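Side-chain contacts in separin (Saccharomyces cerevisiae, PDB 5U1T), which cleaves the cohesin subunit MCD1/SCC1 at the onset of anaphase, acting as a caspase-like thiol protease that securin holds inactive for most of the cell cycle: residues N755-V760 with D1084-N1089; F193-L198 with I237-F242; H53-I58 with N72-Q77; V563-L568 with S579-L584. All coordinates share one frame; numbering follows the deposited sequence.

How the interactions relate
All four contacts join helix to helix in this long, mostly helical chain. Along the sequence interaction 3 comes first, then interactions 2, 4 and 1, each closing before the next opens. None touches another. The centres of interaction 2 and interaction 3 lie about 37 Å apart. Those of interaction 3 and interaction 4 are about 38 Å apart, and those of interaction 1 and interaction 2 about 100 Å. Interactions 3 and 4 each join two helices consecutive in sequence. Interaction 2 passes over one intervening helix, while interaction 1 reaches across 323 residues. The first three thus tie neighbouring segments locally, whereas interaction 1 brings remote ones together; all lie away from Cys1497, the presumed catalytic residue.

Interaction 1: residues N755-V760 with D1084-N1089; sequences NVISAV and DKVLNN
The close part of this contact centres on the end of Ile757, whose CD1 reaches between two side chains of the facing helix. It lies 3.6 Å from CD2 of Leu1087 and equally near CG1 of Val1086. With CG1 set beside its own backbone N (chi1 -57°), Ile757 delivers CD1 across the gap, although its CA-CB bond does not aim straight at the partner. Ile757 and Leu1087 slide past one another in opposite directions, while Val1086 meets the isoleucine at about a right angle. The contact is purely apolar, carried mostly by methyl groups.

Packing is looser one turn on, where CD2 of Leu1087 rests against both methyls of Val760, 4.0 Å from CG2. The helix axes stay 10.9 Å apart and diverge by 37°, and the two segments bury a modest 188 Å² between them. Val1086 marks the partly exposed margin, whereas Ile757, Val760 and Leu1087 are buried; Ile802 and His803 of helix 782-805 also pack on Val760. On helix 1075-1088, Lys1085 instead carries its NZ to hydrogen bonds with the carbonyls of Lys1484 and Leu1519, both within the sequence region of peptidase family C50. Apolar packing between inclined helices thus joins helix 756-775 to a helix more than 300 residues later, a long-range tertiary contact between helical parts of separase.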
loop_
_atom_site.group_PDB
_atom_site.type_symbol
_atom_site.label_atom_id
_atom_site.label_comp_id
_atom_site.label_asym_id
_atom_site.label_seq_id
_atom_site.Cartn_x
_atom_site.Cartn_y
_atom_site.Cartn_z
ATOM N N ASN A 755 11.977 12.993 -16.348
ATOM C CA ASN A 755 10.811 13.885 -16.216
ATOM C C ASN A 755 10.536 14.274 -14.774
ATOM O O ASN A 755 9.549 13.840 -14.174
ATOM C CB ASN A 755 9.563 13.236 -16.797
ATOM C CG ASN A 755 9.584 13.212 -18.286
ATOM O OD1 ASN A 755 10.597 13.546 -18.902
ATOM N ND2 ASN A 755 8.473 12.822 -18.890
ATOM N N VAL A 756 11.411 15.107 -14.234
ATOM C CA VAL A 756 11.414 15.401 -12.821
ATOM C C VAL A 756 10.122 16.044 -12.390
ATOM O O VAL A 756 9.538 15.625 -11.398
ATOM C CB VAL A 756 12.592 16.301 -12.453
ATOM C CG1 VAL A 756 12.489 16.753 -11.010
ATOM C CG2 VAL A 756 13.883 15.550 -12.684
ATOM N N ILE A 757 9.657 17.033 -13.146
ATOM C CA ILE A 757 8.473 17.788 -12.744
ATOM C C ILE A 757 7.233 16.913 -12.635
ATOM O O ILE A 757 6.618 16.812 -11.571
ATOM C CB ILE A 757 8.152 18.929 -13.721
ATOM C CG1 ILE A 757 9.354 19.871 -13.863
ATOM C CG2 ILE A 757 6.885 19.677 -13.268
ATOM C CD1 ILE A 757 9.831 20.419 -12.546
ATOM N N SER A 758 6.864 16.283 -13.739
ATOM C CA SER A 758 5.658 15.484 -13.761
ATOM C C SER A 758 5.782 14.297 -12.777
ATOM O O SER A 758 4.799 13.899 -12.168
ATOM C CB SER A 758 5.351 15.026 -15.195
ATOM O OG SER A 758 6.301 14.086 -15.642
ATOM N N ALA A 759 6.984 13.765 -12.578
ATOM C CA ALA A 759 7.162 12.741 -11.540
ATOM C C ALA A 759 6.839 13.293 -10.149
ATOM O O ALA A 759 6.263 12.601 -9.321
ATOM C CB ALA A 759 8.569 12.184 -11.561
ATOM N N VAL A 760 7.218 14.542 -9.897
ATOM C CA VAL A 760 6.898 15.185 -8.623
ATOM C C VAL A 760 5.388 15.317 -8.488
ATOM O O VAL A 760 4.838 15.041 -7.429
ATOM C CB VAL A 760 7.552 16.582 -8.478
ATOM C CG1 VAL A 760 6.968 17.328 -7.288
ATOM C CG2 VAL A 760 9.041 16.448 -8.317
ATOM N N ASP A 1084 14.656 24.511 -9.000
ATOM C CA ASP A 1084 14.123 25.237 -7.864
ATOM C C ASP A 1084 13.060 26.220 -8.316
ATOM O O ASP A 1084 11.967 26.250 -7.757
ATOM C CB ASP A 1084 15.223 25.985 -7.120
ATOM C CG ASP A 1084 14.718 26.621 -5.848
ATOM O OD1 ASP A 1084 14.096 27.699 -5.914
ATOM O OD2 ASP A 1084 14.918 26.035 -4.769
ATOM N N LYS A 1085 13.388 27.022 -9.329
ATOM C CA LYS A 1085 12.459 28.026 -9.837
ATOM C C LYS A 1085 11.181 27.367 -10.382
ATOM O O LYS A 1085 10.073 27.707 -9.951
ATOM C CB LYS A 1085 13.138 28.882 -10.910
ATOM C CG LYS A 1085 12.274 29.975 -11.533
ATOM C CD LYS A 1085 12.069 31.175 -10.628
ATOM C CE LYS A 1085 11.328 32.283 -11.384
ATOM N NZ LYS A 1085 10.990 33.490 -10.565
ATOM N N VAL A 1086 11.331 26.410 -11.298
ATOM C CA VAL A 1086 10.178 25.769 -11.936
ATOM C C VAL A 1086 9.245 25.075 -10.936
ATOM O O VAL A 1086 8.035 25.320 -10.937
ATOM C CB VAL A 1086 10.619 24.742 -12.994
ATOM C CG1 VAL A 1086 9.434 23.906 -13.443
ATOM C CG2 VAL A 1086 11.257 25.450 -14.178
ATOM N N LEU A 1087 9.814 24.226 -10.082
ATOM C CA LEU A 1087 9.044 23.493 -9.085
ATOM C C LEU A 1087 8.302 24.411 -8.117
ATOM O O LEU A 1087 7.343 23.988 -7.464
ATOM C CB LEU A 1087 9.951 22.543 -8.302
ATOM C CG LEU A 1087 10.188 21.176 -8.956
ATOM C CD1 LEU A 1087 11.195 20.366 -8.172
ATOM C CD2 LEU A 1087 8.887 20.389 -9.091
ATOM N N ASN A 1088 8.657 25.676 -8.089
ATOM C CA ASN A 1088 8.092 26.587 -7.113
ATOM C C ASN A 1088 6.980 27.433 -7.714
ATOM O O ASN A 1088 6.144 27.949 -7.012
ATOM C CB ASN A 1088 9.181 27.485 -6.553
ATOM C CG ASN A 1088 9.232 27.477 -5.048
ATOM O OD1 ASN A 1088 8.357 28.001 -4.395
ATOM N ND2 ASN A 1088 10.271 26.897 -4.494
ATOM N N ASN A 1089 6.973 27.575 -9.024
ATOM C CA ASN A 1089 5.911 28.299 -9.698
ATOM C C ASN A 1089 4.849 27.339 -10.249
ATOM O O ASN A 1089 3.970 27.738 -11.020
ATOM C CB ASN A 1089 6.492 29.172 -10.803
ATOM C CG ASN A 1089 7.322 30.340 -10.256
ATOM O OD1 ASN A 1089 8.545 30.237 -10.075
ATOM N ND2 ASN A 1089 6.659 31.462 -10.003
#

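Interaction 2: residues F193-L198 with I237-F242; sequences FGLKFL and IYLNSF
Lys196 lies crosswise to Phe242, their side chains meeting at about a right angle. The lysine touches the ring through two separate carbons: CE is 3.8 Å from CD2 of Phe242, and CB stands 4.0 Å from that same ring atom. This double touch follows from bends at chi2 (60°) and chi3 (63°), which fold the chain back so that the aliphatic part approaches the ring obliquely. NZ continues beyond to a salt bridge with Asp160 and a hydrogen bond to OE1 of Gln199, so the buried charge is answered on helices 190-203 and 160-163.

Beside the ring, Leu195 points at the opposite helix and crosses Leu239 at a slant, CD1 to CD2 at 3.9 Å. The same CD1 of Leu195 lies 4.3 Å from CB of Phe242, linking the two halves of the contact. An alanine in place of Phe242 would probably leave the folded methylenes of Lys196 without their aromatic support and open a gap between the helices. With axes 10.0 Å apart and only 15° from parallel, the pair shows the near-parallel helix packing found in all-alpha bundles.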
loop_
_atom_site.group_PDB
_atom_site.type_symbol
_atom_site.label_atom_id
_atom_site.label_comp_id
_atom_site.label_asym_id
_atom_site.label_seq_id
_atom_site.Cartn_x
_atom_site.Cartn_y
_atom_site.Cartn_z
ATOM N N PHE A 193 -56.646 -54.828 9.605
ATOM C CA PHE A 193 -55.394 -55.479 9.950
ATOM C C PHE A 193 -55.126 -56.683 9.054
ATOM O O PHE A 193 -54.033 -56.791 8.481
ATOM C CB PHE A 193 -55.399 -55.889 11.416
ATOM C CG PHE A 193 -55.266 -54.729 12.357
ATOM C CD1 PHE A 193 -56.388 -54.040 12.792
ATOM C CD2 PHE A 193 -54.019 -54.308 12.790
ATOM C CE1 PHE A 193 -56.264 -52.951 13.655
ATOM C CE2 PHE A 193 -53.894 -53.224 13.655
ATOM C CZ PHE A 193 -55.019 -52.550 14.085
ATOM N N GLY A 194 -56.119 -57.572 8.928
ATOM C CA GLY A 194 -56.048 -58.685 7.993
ATOM C C GLY A 194 -55.546 -58.283 6.611
ATOM O O GLY A 194 -54.559 -58.821 6.121
ATOM N N LEU A 195 -56.221 -57.320 5.994
ATOM C CA LEU A 195 -55.831 -56.808 4.686
ATOM C C LEU A 195 -54.363 -56.384 4.644
ATOM O O LEU A 195 -53.631 -56.725 3.703
ATOM C CB LEU A 195 -56.723 -55.624 4.294
ATOM C CG LEU A 195 -58.172 -55.907 3.887
ATOM C CD1 LEU A 195 -59.031 -54.664 4.028
ATOM C CD2 LEU A 195 -58.222 -56.406 2.457
ATOM N N LYS A 196 -53.932 -55.634 5.660
ATOM C CA LYS A 196 -52.559 -55.145 5.722
ATOM C C LYS A 196 -51.558 -56.292 5.873
ATOM O O LYS A 196 -50.501 -56.283 5.236
ATOM C CB LYS A 196 -52.391 -54.155 6.879
ATOM C CG LYS A 196 -50.980 -53.558 6.989
ATOM C CD LYS A 196 -50.597 -52.817 5.730
ATOM C CE LYS A 196 -51.497 -51.624 5.480
ATOM N NZ LYS A 196 -51.069 -50.827 4.290
ATOM N N PHE A 197 -51.898 -57.263 6.724
ATOM C CA PHE A 197 -51.032 -58.405 7.013
ATOM C C PHE A 197 -50.812 -59.293 5.794
ATOM O O PHE A 197 -49.693 -59.760 5.548
ATOM C CB PHE A 197 -51.609 -59.242 8.159
ATOM C CG PHE A 197 -51.034 -60.633 8.250
ATOM C CD1 PHE A 197 -49.814 -60.856 8.867
ATOM C CD2 PHE A 197 -51.723 -61.722 7.727
ATOM C CE1 PHE A 197 -49.287 -62.139 8.950
ATOM C CE2 PHE A 197 -51.200 -62.995 7.810
ATOM C CZ PHE A 197 -49.985 -63.206 8.425
ATOM N N LEU A 198 -51.885 -59.544 5.046
ATOM C CA LEU A 198 -51.773 -60.298 3.797
ATOM C C LEU A 198 -50.892 -59.524 2.826
ATOM O O LEU A 198 -49.973 -60.088 2.224
ATOM C CB LEU A 198 -53.152 -60.577 3.176
ATOM C CG LEU A 198 -54.079 -61.481 3.994
ATOM C CD1 LEU A 198 -55.376 -61.794 3.249
ATOM C CD2 LEU A 198 -53.363 -62.760 4.399
ATOM N N ILE A 237 -63.687 -45.200 7.455
ATOM C CA ILE A 237 -63.035 -44.217 6.605
ATOM C C ILE A 237 -61.744 -44.733 5.988
ATOM O O ILE A 237 -61.420 -44.432 4.828
ATOM C CB ILE A 237 -62.698 -42.946 7.375
ATOM C CG1 ILE A 237 -63.886 -42.463 8.195
ATOM C CG2 ILE A 237 -62.350 -41.889 6.395
ATOM C CD1 ILE A 237 -64.945 -41.742 7.366
ATOM N N TYR A 238 -61.011 -45.514 6.777
ATOM C CA TYR A 238 -59.715 -46.031 6.360
ATOM C C TYR A 238 -59.791 -47.114 5.287
ATOM O O TYR A 238 -58.980 -47.095 4.350
ATOM C CB TYR A 238 -58.961 -46.570 7.570
ATOM C CG TYR A 238 -58.594 -45.491 8.554
ATOM C CD1 TYR A 238 -57.672 -44.492 8.215
ATOM C CD2 TYR A 238 -59.166 -45.462 9.820
ATOM C CE1 TYR A 238 -57.338 -43.499 9.113
ATOM C CE2 TYR A 238 -58.836 -44.483 10.723
ATOM C CZ TYR A 238 -57.922 -43.503 10.366
ATOM O OH TYR A 238 -57.605 -42.530 11.278
ATOM N N LEU A 239 -60.763 -48.025 5.435
ATOM C CA LEU A 239 -60.930 -49.229 4.601
ATOM C C LEU A 239 -60.452 -49.084 3.167
ATOM O O LEU A 239 -59.730 -49.949 2.664
ATOM C CB LEU A 239 -62.401 -49.671 4.590
ATOM C CG LEU A 239 -62.886 -50.981 3.917
ATOM C CD1 LEU A 239 -63.129 -50.840 2.420
ATOM C CD2 LEU A 239 -61.964 -52.167 4.188
ATOM N N ASN A 240 -60.854 -47.998 2.512
ATOM C CA ASN A 240 -60.426 -47.761 1.138
ATOM C C ASN A 240 -58.915 -47.803 1.002
ATOM O O ASN A 240 -58.388 -48.511 0.145
ATOM C CB ASN A 240 -60.947 -46.427 0.624
ATOM C CG ASN A 240 -60.730 -46.263 -0.866
ATOM O OD1 ASN A 240 -61.425 -46.879 -1.676
ATOM N ND2 ASN A 240 -59.763 -45.424 -1.238
ATOM N N SER A 241 -58.226 -47.053 1.859
ATOM C CA SER A 241 -56.767 -47.010 1.843
ATOM C C SER A 241 -56.174 -48.417 1.963
ATOM O O SER A 241 -55.350 -48.823 1.137
ATOM C CB SER A 241 -56.249 -46.105 2.969
ATOM O OG SER A 241 -54.858 -45.831 2.837
ATOM N N PHE A 242 -56.627 -49.164 2.968
ATOM C CA PHE A 242 -56.100 -50.498 3.242
ATOM C C PHE A 242 -56.261 -51.476 2.082
ATOM O O PHE A 242 -55.301 -52.152 1.696
ATOM C CB PHE A 242 -56.771 -51.075 4.474
ATOM C CG PHE A 242 -56.191 -50.582 5.750
ATOM C CD1 PHE A 242 -56.659 -49.421 6.335
ATOM C CD2 PHE A 242 -55.171 -51.278 6.371
ATOM C CE1 PHE A 242 -56.123 -48.964 7.521
ATOM C CE2 PHE A 242 -54.631 -50.823 7.554
ATOM C CZ PHE A 242 -55.109 -49.667 8.128
#

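Interaction 3: residues H53-I58 with N72-Q77; sequences HSLNSI and NSTVKQ
Apolar contact comes first, and it passes between Leu55 and Thr74. CD2 of Leu55 meets the methyl CG2 of Thr74 at 3.9 Å, the two side chains sliding past each other in opposite directions. The CA-CB bond of Leu55 does not aim at the facing helix, but the end of the side chain comes nearer to it, and the leucine also packs on Phe100 of helix 91-103. In Thr74, by contrast, the CA-CB bond points to the facing helix. Its OG1 lies beside the backbone N (chi1 -67°), which leaves the methyl CG2 anti to that N and splits the residue into an apolar and a polar branch.

A mixed contact involves the second branch. OG1 of Thr74 lies 3.8 Å from CG2 of Ile58, a van der Waals touch in which the side chains are set at a slant to each other. Ile58 sits toward the open margin, whereas Leu55 and Thr74 are buried.

Polar interactions serve each helix separately. OG1 of Thr74 hydrogen-bonds to the carbonyl O of His70, one turn earlier, so the hydroxyl is satisfied within its own helix even while a methyl group rests against it. On the other helix, the hydroxyl of Ser54 makes the matching bond to O of Thr50. Asn72 turns elsewhere, its OD1 accepting from NH2 of Arg466.

The segments bury 133 Å², and their nearest CA atoms, those of Leu55 and Thr74, are 7.9 Å apart. Helices 48-64 and 69-87 run in roughly opposite directions and are joined by a short loop: an alpha-helical hairpin near the N-terminal end of the modelled chain.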
loop_
_atom_site.group_PDB
_atom_site.type_symbol
_atom_site.label_atom_id
_atom_site.label_comp_id
_atom_site.label_asym_id
_atom_site.label_seq_id
_atom_site.Cartn_x
_atom_site.Cartn_y
_atom_site.Cartn_z
ATOM N N HIS A 53 -29.367 -39.180 32.802
ATOM C CA HIS A 53 -28.435 -38.101 32.981
ATOM C C HIS A 53 -27.251 -38.297 32.043
ATOM O O HIS A 53 -26.933 -37.408 31.239
ATOM C CB HIS A 53 -27.975 -38.034 34.425
ATOM C CG HIS A 53 -27.159 -36.826 34.717
ATOM N ND1 HIS A 53 -27.726 -35.619 35.071
ATOM C CD2 HIS A 53 -25.822 -36.614 34.643
ATOM C CE1 HIS A 53 -26.768 -34.724 35.232
ATOM N NE2 HIS A 53 -25.607 -35.298 34.972
ATOM N N SER A 54 -26.612 -39.465 32.133
ATOM C CA SER A 54 -25.526 -39.805 31.230
ATOM C C SER A 54 -25.976 -39.712 29.786
ATOM O O SER A 54 -25.254 -39.200 28.953
ATOM C CB SER A 54 -24.999 -41.192 31.523
ATOM O OG SER A 54 -24.643 -41.293 32.885
ATOM N N LEU A 55 -27.177 -40.180 29.490
ATOM C CA LEU A 55 -27.707 -40.082 28.134
ATOM C C LEU A 55 -27.884 -38.635 27.655
ATOM O O LEU A 55 -27.387 -38.253 26.599
ATOM C CB LEU A 55 -29.040 -40.824 28.042
ATOM C CG LEU A 55 -28.915 -42.324 27.764
ATOM C CD1 LEU A 55 -30.281 -43.036 27.821
ATOM C CD2 LEU A 55 -28.213 -42.505 26.407
ATOM N N ASN A 56 -28.608 -37.832 28.420
ATOM C CA ASN A 56 -28.818 -36.460 28.030
ATOM C C ASN A 56 -27.509 -35.669 27.969
ATOM O O ASN A 56 -27.354 -34.756 27.162
ATOM C CB ASN A 56 -29.765 -35.773 28.994
ATOM C CG ASN A 56 -29.937 -34.318 28.663
ATOM O OD1 ASN A 56 -29.213 -33.467 29.172
ATOM N ND2 ASN A 56 -30.868 -34.027 27.767
ATOM N N SER A 57 -26.581 -36.015 28.849
ATOM C CA SER A 57 -25.298 -35.363 28.884
ATOM C C SER A 57 -24.551 -35.620 27.565
ATOM O O SER A 57 -24.016 -34.698 26.954
ATOM C CB SER A 57 -24.523 -35.855 30.095
ATOM O OG SER A 57 -23.185 -35.444 30.035
ATOM N N ILE A 58 -24.572 -36.866 27.102
ATOM C CA ILE A 58 -23.894 -37.263 25.870
ATOM C C ILE A 58 -24.604 -36.739 24.611
ATOM O O ILE A 58 -23.948 -36.236 23.698
ATOM C CB ILE A 58 -23.760 -38.808 25.768
ATOM C CG1 ILE A 58 -22.979 -39.371 26.960
ATOM C CG2 ILE A 58 -23.024 -39.184 24.512
ATOM C CD1 ILE A 58 -23.271 -40.871 27.275
ATOM N N ASN A 72 -25.470 -42.037 16.639
ATOM C CA ASN A 72 -25.950 -43.351 16.209
ATOM C C ASN A 72 -25.582 -44.443 17.191
ATOM O O ASN A 72 -26.392 -45.328 17.521
ATOM C CB ASN A 72 -25.369 -43.727 14.846
ATOM C CG ASN A 72 -25.670 -42.709 13.778
ATOM O OD1 ASN A 72 -25.445 -41.501 13.951
ATOM N ND2 ASN A 72 -26.182 -43.188 12.655
ATOM N N SER A 73 -24.333 -44.405 17.631
ATOM C CA SER A 73 -23.828 -45.467 18.464
ATOM C C SER A 73 -24.460 -45.347 19.852
ATOM O O SER A 73 -24.672 -46.361 20.528
ATOM C CB SER A 73 -22.305 -45.428 18.517
ATOM O OG SER A 73 -21.891 -44.598 19.572
ATOM N N THR A 74 -24.806 -44.119 20.240
ATOM C CA THR A 74 -25.500 -43.836 21.505
ATOM C C THR A 74 -26.975 -44.265 21.483
ATOM O O THR A 74 -27.496 -44.821 22.451
ATOM C CB THR A 74 -25.411 -42.327 21.838
ATOM O OG1 THR A 74 -24.050 -41.990 22.112
ATOM C CG2 THR A 74 -26.260 -41.955 23.047
ATOM N N VAL A 75 -27.646 -43.981 20.372
ATOM C CA VAL A 75 -29.018 -44.399 20.144
ATOM C C VAL A 75 -29.136 -45.924 20.211
ATOM O O VAL A 75 -30.113 -46.470 20.736
ATOM C CB VAL A 75 -29.508 -43.860 18.783
ATOM C CG1 VAL A 75 -30.640 -44.685 18.209
ATOM C CG2 VAL A 75 -29.911 -42.400 18.926
ATOM N N LYS A 76 -28.115 -46.604 19.699
ATOM C CA LYS A 76 -28.068 -48.054 19.688
ATOM C C LYS A 76 -28.076 -48.608 21.108
ATOM O O LYS A 76 -28.804 -49.576 21.423
ATOM C CB LYS A 76 -26.826 -48.532 18.933
ATOM C CG LYS A 76 -26.967 -49.913 18.339
ATOM C CD LYS A 76 -25.625 -50.586 18.198
ATOM C CE LYS A 76 -25.810 -52.092 18.110
ATOM N NZ LYS A 76 -24.713 -52.673 17.310
ATOM N N GLN A 77 -27.279 -47.986 21.969
ATOM C CA GLN A 77 -27.303 -48.317 23.391
ATOM C C GLN A 77 -28.665 -48.031 24.000
ATOM O O GLN A 77 -29.200 -48.819 24.797
ATOM C CB GLN A 77 -26.226 -47.536 24.134
ATOM C CG GLN A 77 -24.845 -48.103 23.919
ATOM C CD GLN A 77 -23.766 -47.160 24.346
ATOM O OE1 GLN A 77 -22.591 -47.521 24.335
ATOM N NE2 GLN A 77 -24.140 -45.931 24.718
#

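Interaction 4: residues V563-L568 with S579-L584; sequences VYLLNL and SKITKL
Ile581 reaches Leu565 and Leu566 with two different branches, and its first torsion sorts them. At chi1 71° CG1 lies between the backbone N and the carbonyl carbon, leaving CG2 beside the N; the extended second torsion (chi2 -173°) then carries CD1 straight outward. In Leu566 CG is anti to the backbone N (chi1 178°), beside the carbonyl carbon, and CD1 of Ile581 meets the leucine close to its main chain.

CD1 of Ile581 therefore settles against the backbone of Leu566 as well as its side chain, 3.5 Å from N and 3.7 Å from CB of Leu566. The two side chains meet at about a right angle, and CD1 of Leu566 lies farther off, 4.1 Å from CD1 of Ile581. The other branch, CG2 of Ile581, faces Leu565, 3.9 Å from its CD1 and 4.0 Å from its CB.

Leu565 closes the partly exposed side, while Ile581 and Leu566 are buried. Leu566 packs further on Phe607 of helix 602-617, and Thr582, which bonds its hydroxyl to O of Leu578, touches Leu615 of that helix. On the far flank of helix 557-572, Val563 rests against an aromatic side chain of the second protein chain in the assembly.

Replacing Ile581 with an alanine would probably open a gap between the helices, leaving both leucines without the branched side chain on which they converge. Consecutive, roughly antiparallel helices 557-572 and 578-590 with a short connection form an alpha-helical hairpin, a motif common in helical solenoids.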
loop_
_atom_site.group_PDB
_atom_site.type_symbol
_atom_site.label_atom_id
_atom_site.label_comp_id
_atom_site.label_asym_id
_atom_site.label_seq_id
_atom_site.Cartn_x
_atom_site.Cartn_y
_atom_site.Cartn_z
ATOM N N VAL A 563 -4.610 -20.607 11.226
ATOM C CA VAL A 563 -5.382 -19.384 10.992
ATOM C C VAL A 563 -5.296 -18.515 12.226
ATOM O O VAL A 563 -5.234 -17.283 12.147
ATOM C CB VAL A 563 -6.862 -19.652 10.664
ATOM C CG1 VAL A 563 -7.692 -18.341 10.684
ATOM C CG2 VAL A 563 -6.984 -20.342 9.334
ATOM N N TYR A 564 -5.268 -19.169 13.374
ATOM C CA TYR A 564 -5.201 -18.452 14.629
ATOM C C TYR A 564 -3.818 -17.792 14.755
ATOM O O TYR A 564 -3.720 -16.617 15.098
ATOM C CB TYR A 564 -5.507 -19.392 15.808
ATOM C CG TYR A 564 -5.470 -18.709 17.149
ATOM C CD1 TYR A 564 -6.576 -18.035 17.644
ATOM C CD2 TYR A 564 -4.314 -18.718 17.914
ATOM C CE1 TYR A 564 -6.528 -17.393 18.877
ATOM C CE2 TYR A 564 -4.250 -18.089 19.132
ATOM C CZ TYR A 564 -5.351 -17.422 19.614
ATOM O OH TYR A 564 -5.251 -16.798 20.848
ATOM N N LEU A 565 -2.753 -18.528 14.448
ATOM C CA LEU A 565 -1.401 -17.995 14.604
ATOM C C LEU A 565 -1.119 -16.844 13.612
ATOM O O LEU A 565 -0.565 -15.810 13.992
ATOM C CB LEU A 565 -0.374 -19.113 14.448
ATOM C CG LEU A 565 -0.401 -20.149 15.566
ATOM C CD1 LEU A 565 0.563 -21.258 15.269
ATOM C CD2 LEU A 565 -0.070 -19.517 16.875
ATOM N N LEU A 566 -1.518 -17.017 12.357
ATOM C CA LEU A 566 -1.447 -15.938 11.398
ATOM C C LEU A 566 -2.061 -14.654 11.944
ATOM O O LEU A 566 -1.412 -13.603 11.996
ATOM C CB LEU A 566 -2.151 -16.329 10.115
ATOM C CG LEU A 566 -2.123 -15.183 9.115
ATOM C CD1 LEU A 566 -0.754 -15.144 8.474
ATOM C CD2 LEU A 566 -3.236 -15.295 8.083
ATOM N N ASN A 567 -3.317 -14.752 12.366
ATOM C CA ASN A 567 -4.053 -13.584 12.821
ATOM C C ASN A 567 -3.544 -13.073 14.157
ATOM O O ASN A 567 -3.586 -11.877 14.407
ATOM C CB ASN A 567 -5.545 -13.887 12.882
ATOM C CG ASN A 567 -6.194 -13.859 11.515
ATOM O OD1 ASN A 567 -6.201 -14.865 10.798
ATOM N ND2 ASN A 567 -6.744 -12.707 11.140
ATOM N N LEU A 568 -3.033 -13.966 14.995
ATOM C CA LEU A 568 -2.360 -13.553 16.230
ATOM C C LEU A 568 -1.119 -12.681 15.939
ATOM O O LEU A 568 -0.994 -11.566 16.470
ATOM C CB LEU A 568 -1.964 -14.779 17.064
ATOM C CG LEU A 568 -1.118 -14.496 18.318
ATOM C CD1 LEU A 568 -1.880 -13.699 19.353
ATOM C CD2 LEU A 568 -0.600 -15.772 18.949
ATOM N N SER A 579 6.613 -17.996 8.811
ATOM C CA SER A 579 7.299 -19.017 8.049
ATOM C C SER A 579 6.894 -20.450 8.487
ATOM O O SER A 579 6.570 -21.306 7.649
ATOM C CB SER A 579 8.798 -18.794 8.180
ATOM O OG SER A 579 9.486 -19.808 7.497
ATOM N N LYS A 580 6.909 -20.696 9.795
ATOM C CA LYS A 580 6.420 -21.952 10.384
ATOM C C LYS A 580 5.064 -22.367 9.806
ATOM O O LYS A 580 4.924 -23.476 9.299
ATOM C CB LYS A 580 6.306 -21.824 11.912
ATOM C CG LYS A 580 6.958 -22.950 12.702
ATOM C CD LYS A 580 5.977 -23.583 13.727
ATOM C CE LYS A 580 6.582 -24.880 14.333
ATOM N NZ LYS A 580 5.695 -25.621 15.325
ATOM N N ILE A 581 4.083 -21.463 9.852
ATOM C CA ILE A 581 2.731 -21.815 9.438
ATOM C C ILE A 581 2.515 -21.816 7.922
ATOM O O ILE A 581 1.644 -22.523 7.439
ATOM C CB ILE A 581 1.664 -20.891 10.110
ATOM C CG1 ILE A 581 1.692 -19.481 9.549
ATOM C CG2 ILE A 581 1.848 -20.859 11.619
ATOM C CD1 ILE A 581 0.793 -18.537 10.282
ATOM N N THR A 582 3.296 -21.069 7.155
ATOM C CA THR A 582 3.185 -21.167 5.701
ATOM C C THR A 582 3.679 -22.537 5.253
ATOM O O THR A 582 3.155 -23.127 4.311
ATOM C CB THR A 582 3.990 -20.074 4.961
ATOM O OG1 THR A 582 3.702 -18.793 5.528
ATOM C CG2 THR A 582 3.632 -20.053 3.485
ATOM N N LYS A 583 4.684 -23.056 5.939
ATOM C CA LYS A 583 5.205 -24.357 5.572
ATOM C C LYS A 583 4.252 -25.436 6.004
ATOM O O LYS A 583 3.986 -26.375 5.248
ATOM C CB LYS A 583 6.579 -24.575 6.180
ATOM C CG LYS A 583 7.673 -24.325 5.173
ATOM C CD LYS A 583 8.906 -23.728 5.799
ATOM C CE LYS A 583 9.855 -23.217 4.697
ATOM N NZ LYS A 583 10.099 -24.244 3.594
ATOM N N LEU A 584 3.731 -25.292 7.221
ATOM C CA LEU A 584 2.730 -26.211 7.747
ATOM C C LEU A 584 1.543 -26.335 6.817
ATOM O O LEU A 584 1.106 -27.444 6.500
ATOM C CB LEU A 584 2.258 -25.758 9.122
ATOM C CG LEU A 584 3.080 -26.426 10.209
ATOM C CD1 LEU A 584 2.875 -25.743 11.527
ATOM C CD2 LEU A 584 2.671 -27.872 10.261
#